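Local coordinates for tail spike protein gp49 (Pseudomonas phage LKA1, PDB 4RU4) that probably cleaves the O-specific polysaccharide of Pseudomonas as a lyase, helping the phage to degrade the host cell envelope during entry, at residues Glu376-Thr381 / Asn415-Cys420; Arg444-Thr449 / Ile474-Thr479. One frame throughout, in Å; residues are numbered along the deposited sequence.

Overall arrangement
Both contacts lie in the pectin lyase-like part of the tailspike, a right-handed parallel beta-helix, and each joins the corners of successive coils. They come in series along the chain: contact 1 (376-381 with 415-420) closes before contact 2 (444-449 with 474-479) opens. Strands 372-377, 439-446 and 468-474 of one six-stranded parallel sheet all run into these corners, and the chain then leaves for the next face. The contact centres are about 12 Å apart, and the two meet where Thr416 CB packs on Ser448 CB at 3.9 Å. Corner thus stacks on corner along the axis, by backbone hydrogen bonds and by side-chain packing, away from the annotated calcium site.

Contact 1 of 2, residues Glu376-Thr381 / Asn415-Cys420; sequences EILGGT and NTTQPC
Thr416 and Ile377 make the firm inner side of this contact. The hydroxyl OG1 of Thr416 gives its proton to Ile377 O over 2.8 Å, reaching it in the carbonyl plane; with OG1 opposite the carbonyl carbon (chi1 -56°), the methyl CG2 swings round to lie against both Ile377 O and Leu378 O. The same hydroxyl also bonds Thr413 N, which holds its rotation. Deeper in, Ile377 CG2 presses on Cys420 SG at 3.6 Å, and the sulfur also packs on the CA of Gly379. Leu378 O takes Gln418 N at 3.1 Å and, more weakly, Thr417 N. The leucine side chain is buried too, its methyls meeting polar ends: CD1 passes obliquely by Thr417 OG1, and CD2 comes 3.8 Å from Gln418 NE2. Gly379 CA makes a CA-H...O contact of 3.4 Å with Gln418 O. Beyond it the backbones pair in a single parallel bridge, Gly380 with Cys420: Gly380 N reaches Pro419 O at 2.8 Å, and Cys420 CA-H points at Gly380 O.

The outer side is looser. Thr417 and Pro419 lie at the surface, and the partly exposed, extended Gln418 chain takes its OE1 on to Lys354. Phe158 covers Leu378, Val411 touches Ile377, and the bridge lies where strand 372-377 has turned into strand 380-385, alongside the start of strand 420-425 on the next coil.

Contact 2 of 2, residues Arg444-Thr449 / Ile474-Thr479; sequences RLEGST and ITSGST
The guanidinium of Arg444 meets Thr475 OG1 at its edge, close to its plane, where NH1 gives a nearly straight bond of 2.9 Å; Thr475 CB lies at the same edge. NH1 and NH2 both turn end-on to a single oxygen, Glu446 OE2. Arg444 NH2 approaches Glu446 OE2 nearly along its bond to CD, at 3.1 Å, as a salt bridge, whereas NH1 comes from above the carboxylate plane. A bend at chi3 (62°) in an otherwise extended arginine chain turns the group so that its edge, not its face, meets the threonine, with CD also beside OG1, and NE bonds Gly407 O, so the plane is fixed from several directions.

Beside it the backbones pair in parallel, and Leu445 O receives two N-H groups: Thr475 N in the carbonyl plane at 2.8 Å, and Ser476 N from above that plane. This doubled bond marks a beta bulge, where the register slips by one residue. Leu445 lies alongside Ile474, both pointing the same way, with CD2 3.7 Å from Ile474 CG1 and as near to Thr479 CB; Leu412 and Phe505 also touch this leucine.

Further on, Gly447 N bonds Ser476 O at 2.9 Å, and Ser478 N reaches Ser448 O in its carbonyl plane. Gly477 CA makes a CA-H...O contact with Ser448 O at 3.3 Å. One water links Ser448 OG to Ser478 O, and another joins Thr449 O and Ser478 OG on the exposed side. Stacked corners of this kind, closing strands 439-446 and 468-474 on neighbouring coils, belong to the parallel beta-helix of pectin lyase-like proteins.

Contact 1 of 2, residues Glu376-Thr381 / Asn415-Cys420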
ATOM      1  N   GLU B 376     -23.960  -5.284  10.561  1.00  6.93           N
ATOM      2  CA  GLU B 376     -24.691  -4.381   9.678  1.00  9.05           C
ATOM      3  C   GLU B 376     -24.202  -4.509   8.240  1.00  8.43           C
ATOM      4  O   GLU B 376     -23.945  -3.501   7.546  1.00  7.97           O
ATOM      5  CB  GLU B 376     -24.589  -2.919  10.193  1.00  7.93           C
ATOM      6  CG  GLU B 376     -25.048  -2.762  11.656  1.00  9.88           C
ATOM      7  CD  GLU B 376     -25.158  -1.300  12.145  1.00 10.38           C
ATOM      8  OE1 GLU B 376     -24.479  -0.403  11.583  1.00  8.46           O
ATOM      9  OE2 GLU B 376     -25.895  -1.055  13.135  1.00 12.42           O
ATOM     10  N   ILE B 377     -24.058  -5.762   7.799  1.00  6.83           N
ATOM     11  CA  ILE B 377     -23.597  -6.057   6.445  1.00  6.72           C
ATOM     12  C   ILE B 377     -24.761  -5.887   5.463  1.00  8.83           C
ATOM     13  O   ILE B 377     -25.712  -6.677   5.464  1.00  8.47           O
ATOM     14  CB  ILE B 377     -22.987  -7.490   6.344  1.00  8.70           C
ATOM     15  CG1 ILE B 377     -21.710  -7.578   7.209  1.00  9.08           C
ATOM     16  CG2 ILE B 377     -22.694  -7.859   4.893  1.00 10.33           C
ATOM     17  CD1 ILE B 377     -20.547  -6.673   6.726  1.00 12.66           C
ATOM     18  N   LEU B 378     -24.690  -4.851   4.630  1.00  6.80           N
ATOM     19  CA  LEU B 378     -25.694  -4.650   3.586  1.00 11.57           C
ATOM     20  C   LEU B 378     -25.470  -5.665   2.448  1.00  8.46           C
ATOM     21  O   LEU B 378     -26.418  -6.228   1.867  1.00  8.16           O
ATOM     22  CB  LEU B 378     -25.631  -3.215   3.027  1.00  6.87           C
ATOM     23  CG  LEU B 378     -26.698  -2.867   1.980  1.00 10.93           C
ATOM     24  CD1 LEU B 378     -28.092  -2.809   2.616  1.00 12.36           C
ATOM     25  CD2 LEU B 378     -26.396  -1.545   1.253  1.00  9.88           C
ATOM     26  N   GLY B 379     -24.198  -5.906   2.158  1.00  9.88           N
ATOM     27  CA  GLY B 379     -23.806  -6.703   1.014  1.00  7.78           C
ATOM     28  C   GLY B 379     -22.626  -6.087   0.291  1.00 11.30           C
ATOM     29  O   GLY B 379     -22.103  -5.032   0.679  1.00  9.25           O
ATOM     30  N   GLY B 380     -22.165  -6.770  -0.750  1.00 10.37           N
ATOM     31  CA  GLY B 380     -20.994  -6.313  -1.484  1.00  6.60           C
ATOM     32  C   GLY B 380     -19.740  -7.064  -1.074  1.00  9.72           C
ATOM     33  O   GLY B 380     -19.797  -8.217  -0.665  1.00  8.85           O
ATOM     34  N   THR B 381     -18.589  -6.417  -1.190  1.00  5.92           N
ATOM     35  CA  THR B 381     -17.336  -7.137  -1.048  1.00  6.70           C
ATOM     36  C   THR B 381     -16.569  -6.614   0.155  1.00  8.93           C
ATOM     37  O   THR B 381     -16.444  -5.398   0.347  1.00  8.80           O
ATOM     38  CB  THR B 381     -16.512  -6.957  -2.343  1.00 11.09           C
ATOM     39  OG1 THR B 381     -17.237  -7.546  -3.430  1.00 11.00           O
ATOM     40  CG2 THR B 381     -15.127  -7.601  -2.240  1.00 12.76           C
ATOM     41  N   ASN B 415     -31.858  -7.676   6.585  1.00  9.65           N
ATOM     42  CA  ASN B 415     -31.342  -6.376   6.132  1.00  8.53           C
ATOM     43  C   ASN B 415     -30.099  -6.494   5.221  1.00  9.59           C
ATOM     44  O   ASN B 415     -29.633  -5.507   4.641  1.00 10.03           O
ATOM     45  CB  ASN B 415     -31.055  -5.467   7.342  1.00  9.77           C
ATOM     46  CG  ASN B 415     -32.324  -4.993   8.027  1.00 12.72           C
ATOM     47  OD1 ASN B 415     -33.257  -4.540   7.355  1.00 12.05           O
ATOM     48  ND2 ASN B 415     -32.369  -5.089   9.365  1.00  9.41           N
ATOM     49  N   THR B 416     -29.564  -7.702   5.100  1.00  7.51           N
ATOM     50  CA  THR B 416     -28.463  -7.985   4.155  1.00  7.32           C
ATOM     51  C   THR B 416     -29.095  -8.309   2.819  1.00 11.98           C
ATOM     52  O   THR B 416     -29.570  -9.437   2.605  1.00 11.85           O
ATOM     53  CB  THR B 416     -27.650  -9.204   4.615  1.00  7.24           C
ATOM     54  OG1 THR B 416     -27.178  -8.986   5.959  1.00 11.90           O
ATOM     55  CG2 THR B 416     -26.441  -9.441   3.678  1.00  7.04           C
ATOM     56  N   THR B 417     -29.151  -7.321   1.928  1.00  8.30           N
ATOM     57  CA  THR B 417     -30.005  -7.466   0.752  1.00  9.16           C
ATOM     58  C   THR B 417     -29.235  -7.693  -0.542  1.00 10.88           C
ATOM     59  O   THR B 417     -29.849  -7.888  -1.580  1.00 11.06           O
ATOM     60  CB  THR B 417     -30.905  -6.219   0.579  1.00  9.25           C
ATOM     61  OG1 THR B 417     -30.061  -5.077   0.424  1.00 11.09           O
ATOM     62  CG2 THR B 417     -31.765  -6.011   1.813  1.00 12.30           C
ATOM     63  N   GLN B 418     -27.902  -7.661  -0.492  1.00  8.13           N
ATOM     64  CA  GLN B 418     -27.085  -7.852  -1.673  1.00  8.92           C
ATOM     65  C   GLN B 418     -26.087  -9.004  -1.453  1.00  9.08           C
ATOM     66  O   GLN B 418     -25.670  -9.255  -0.327  1.00 11.97           O
ATOM     67  CB  GLN B 418     -26.362  -6.545  -2.025  1.00 13.79           C
ATOM     68  CG  GLN B 418     -27.315  -5.370  -2.328  1.00 17.30           C
ATOM     69  CD  GLN B 418     -26.574  -4.030  -2.525  1.00 21.58           C
ATOM     70  OE1 GLN B 418     -25.416  -4.002  -2.937  1.00 20.61           O
ATOM     71  NE2 GLN B 418     -27.252  -2.922  -2.223  1.00 24.10           N
ATOM     72  N   PRO B 419     -25.717  -9.716  -2.526  1.00  8.20           N
ATOM     73  CA  PRO B 419     -24.752 -10.811  -2.389  1.00  9.10           C
ATOM     74  C   PRO B 419     -23.489 -10.325  -1.668  1.00 10.49           C
ATOM     75  O   PRO B 419     -23.060  -9.183  -1.921  1.00 10.23           O
ATOM     76  CB  PRO B 419     -24.429 -11.166  -3.842  1.00 11.48           C
ATOM     77  CG  PRO B 419     -25.682 -10.824  -4.592  1.00 12.84           C
ATOM     78  CD  PRO B 419     -26.187  -9.560  -3.918  1.00 10.45           C
ATOM     79  N   CYS B 420     -22.926 -11.163  -0.789  1.00  9.70           N
ATOM     80  CA  CYS B 420     -21.728 -10.808  -0.009  1.00  7.47           C
ATOM     81  C   CYS B 420     -20.524 -11.599  -0.468  1.00  9.92           C
ATOM     82  O   CYS B 420     -20.627 -12.802  -0.653  1.00  7.63           O
ATOM     83  CB  CYS B 420     -21.941 -11.152   1.467  1.00  8.57           C
ATOM     84  SG  CYS B 420     -23.288 -10.263   2.243  1.00 10.70           S
TER

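Contact 2 of 2, residues Arg444-Thr449 / Ile474-Thr479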
ATOM      1  N   ARG B 444     -22.218 -16.889   9.975  1.00  7.30           N
ATOM      2  CA  ARG B 444     -23.445 -17.541  10.433  1.00  7.10           C
ATOM      3  C   ARG B 444     -24.634 -16.702   9.949  1.00  9.06           C
ATOM      4  O   ARG B 444     -24.715 -15.493  10.216  1.00 10.48           O
ATOM      5  CB  ARG B 444     -23.471 -17.670  11.963  1.00  9.20           C
ATOM      6  CG  ARG B 444     -24.756 -18.357  12.510  1.00 10.04           C
ATOM      7  CD  ARG B 444     -24.727 -18.487  14.045  1.00 11.65           C
ATOM      8  NE  ARG B 444     -24.664 -17.151  14.610  1.00 13.83           N
ATOM      9  CZ  ARG B 444     -25.722 -16.392  14.866  1.00 16.48           C
ATOM     10  NH1 ARG B 444     -26.954 -16.868  14.687  1.00 17.62           N
ATOM     11  NH2 ARG B 444     -25.539 -15.171  15.351  1.00 17.30           N
ATOM     12  N   LEU B 445     -25.533 -17.348   9.217  1.00 10.11           N
ATOM     13  CA  LEU B 445     -26.739 -16.703   8.696  1.00  8.64           C
ATOM     14  C   LEU B 445     -27.764 -16.537   9.807  1.00 10.38           C
ATOM     15  O   LEU B 445     -28.086 -17.507  10.529  1.00 11.09           O
ATOM     16  CB  LEU B 445     -27.359 -17.562   7.578  1.00 12.99           C
ATOM     17  CG  LEU B 445     -26.945 -17.373   6.108  1.00 13.21           C
ATOM     18  CD1 LEU B 445     -25.505 -16.805   5.933  1.00  9.22           C
ATOM     19  CD2 LEU B 445     -27.249 -18.596   5.245  1.00 10.92           C
ATOM     20  N   GLU B 446     -28.307 -15.328   9.908  1.00  7.68           N
ATOM     21  CA  GLU B 446     -29.423 -15.079  10.817  1.00  7.89           C
ATOM     22  C   GLU B 446     -30.529 -14.337  10.075  1.00  9.02           C
ATOM     23  O   GLU B 446     -31.026 -13.294  10.528  1.00 11.96           O
ATOM     24  CB  GLU B 446     -28.982 -14.335  12.083  1.00  9.07           C
ATOM     25  CG  GLU B 446     -29.963 -14.631  13.253  1.00 33.15           C
ATOM     26  CD  GLU B 446     -29.556 -13.998  14.570  1.00 32.39           C
ATOM     27  OE1 GLU B 446     -30.464 -13.485  15.272  1.00 33.17           O
ATOM     28  OE2 GLU B 446     -28.349 -14.024  14.912  1.00 26.09           O
ATOM     29  N   GLY B 447     -30.897 -14.866   8.913  1.00  9.96           N
ATOM     30  CA  GLY B 447     -32.080 -14.377   8.241  1.00  8.30           C
ATOM     31  C   GLY B 447     -31.872 -13.976   6.801  1.00  8.03           C
ATOM     32  O   GLY B 447     -32.836 -13.854   6.068  1.00  8.64           O
ATOM     33  N   SER B 448     -30.632 -13.710   6.406  1.00  9.42           N
ATOM     34  CA  SER B 448     -30.345 -13.348   5.025  1.00  9.73           C
ATOM     35  C   SER B 448     -30.655 -14.502   4.078  1.00 10.05           C
ATOM     36  O   SER B 448     -30.635 -15.667   4.484  1.00 11.00           O
ATOM     37  CB  SER B 448     -28.874 -12.934   4.866  1.00  8.03           C
ATOM     38  OG  SER B 448     -27.995 -14.001   5.245  1.00 10.00           O
ATOM     39  N   THR B 449     -30.944 -14.171   2.820  1.00  9.67           N
ATOM     40  CA  THR B 449     -31.190 -15.191   1.815  1.00 13.01           C
ATOM     41  C   THR B 449     -30.270 -15.049   0.602  1.00 14.78           C
ATOM     42  O   THR B 449     -30.396 -15.791  -0.369  1.00 16.22           O
ATOM     43  CB  THR B 449     -32.649 -15.179   1.358  1.00 17.42           C
ATOM     44  OG1 THR B 449     -32.975 -13.872   0.845  1.00 16.20           O
ATOM     45  CG2 THR B 449     -33.568 -15.549   2.538  1.00 14.27           C
ATOM     46  N   ILE B 474     -25.829 -21.848   9.720  1.00 10.39           N
ATOM     47  CA  ILE B 474     -27.111 -21.235   9.435  1.00 14.97           C
ATOM     48  C   ILE B 474     -28.051 -21.373  10.633  1.00 16.31           C
ATOM     49  O   ILE B 474     -28.456 -22.477  10.997  1.00 15.84           O
ATOM     50  CB  ILE B 474     -27.760 -21.865   8.204  1.00 12.93           C
ATOM     51  CG1 ILE B 474     -26.791 -21.769   7.006  1.00 10.57           C
ATOM     52  CG2 ILE B 474     -29.122 -21.181   7.944  1.00 10.82           C
ATOM     53  CD1 ILE B 474     -27.305 -22.375   5.719  1.00 11.34           C
ATOM     54  N   THR B 475     -28.384 -20.248  11.243  1.00 10.93           N
ATOM     55  CA  THR B 475     -29.394 -20.226  12.287  1.00 14.07           C
ATOM     56  C   THR B 475     -30.767 -19.989  11.647  1.00 15.29           C
ATOM     57  O   THR B 475     -31.729 -20.681  11.961  1.00 12.94           O
ATOM     58  CB  THR B 475     -29.068 -19.149  13.334  1.00 12.82           C
ATOM     59  OG1 THR B 475     -27.868 -19.518  14.016  1.00 11.66           O
ATOM     60  CG2 THR B 475     -30.199 -18.986  14.363  1.00 16.65           C
ATOM     61  N   SER B 476     -30.854 -19.020  10.744  1.00 12.61           N
ATOM     62  CA  SER B 476     -32.073 -18.818   9.960  1.00 14.27           C
ATOM     63  C   SER B 476     -31.688 -18.212   8.615  1.00 12.89           C
ATOM     64  O   SER B 476     -30.572 -17.705   8.457  1.00 13.64           O
ATOM     65  CB  SER B 476     -33.081 -17.926  10.702  1.00 14.72           C
ATOM     66  OG  SER B 476     -32.563 -16.610  10.855  1.00 17.72           O
ATOM     67  N   GLY B 477     -32.597 -18.274   7.649  1.00  9.61           N
ATOM     68  CA  GLY B 477     -32.302 -17.809   6.311  1.00  9.20           C
ATOM     69  C   GLY B 477     -31.670 -18.940   5.510  1.00 11.67           C
ATOM     70  O   GLY B 477     -31.751 -20.103   5.904  1.00 10.06           O
ATOM     71  N   SER B 478     -31.027 -18.608   4.397  1.00 10.80           N
ATOM     72  CA  SER B 478     -30.484 -19.644   3.498  1.00  9.63           C
ATOM     73  C   SER B 478     -29.520 -18.994   2.546  1.00  8.32           C
ATOM     74  O   SER B 478     -29.510 -17.784   2.422  1.00  8.20           O
ATOM     75  CB  SER B 478     -31.618 -20.275   2.675  1.00 10.78           C
ATOM     76  OG  SER B 478     -32.323 -19.247   1.999  1.00 12.82           O
ATOM     77  N   THR B 479     -28.701 -19.790   1.853  1.00  7.83           N
ATOM     78  CA  THR B 479     -27.774 -19.210   0.913  1.00  6.83           C
ATOM     79  C   THR B 479     -27.430 -20.187  -0.219  1.00  6.33           C
ATOM     80  O   THR B 479     -27.357 -21.391  -0.002  1.00  8.75           O
ATOM     81  CB  THR B 479     -26.466 -18.711   1.615  1.00  8.63           C
ATOM     82  OG1 THR B 479     -25.708 -17.927   0.696  1.00 10.95           O
ATOM     83  CG2 THR B 479     -25.610 -19.876   2.135  1.00  9.20           C
TER
HETATM   84  O   HOH W   1     -27.796 -15.554   3.104  1.00  8.91           O
HETATM   85  O   HOH W   2     -31.592 -18.253  -0.482  1.00 15.60           O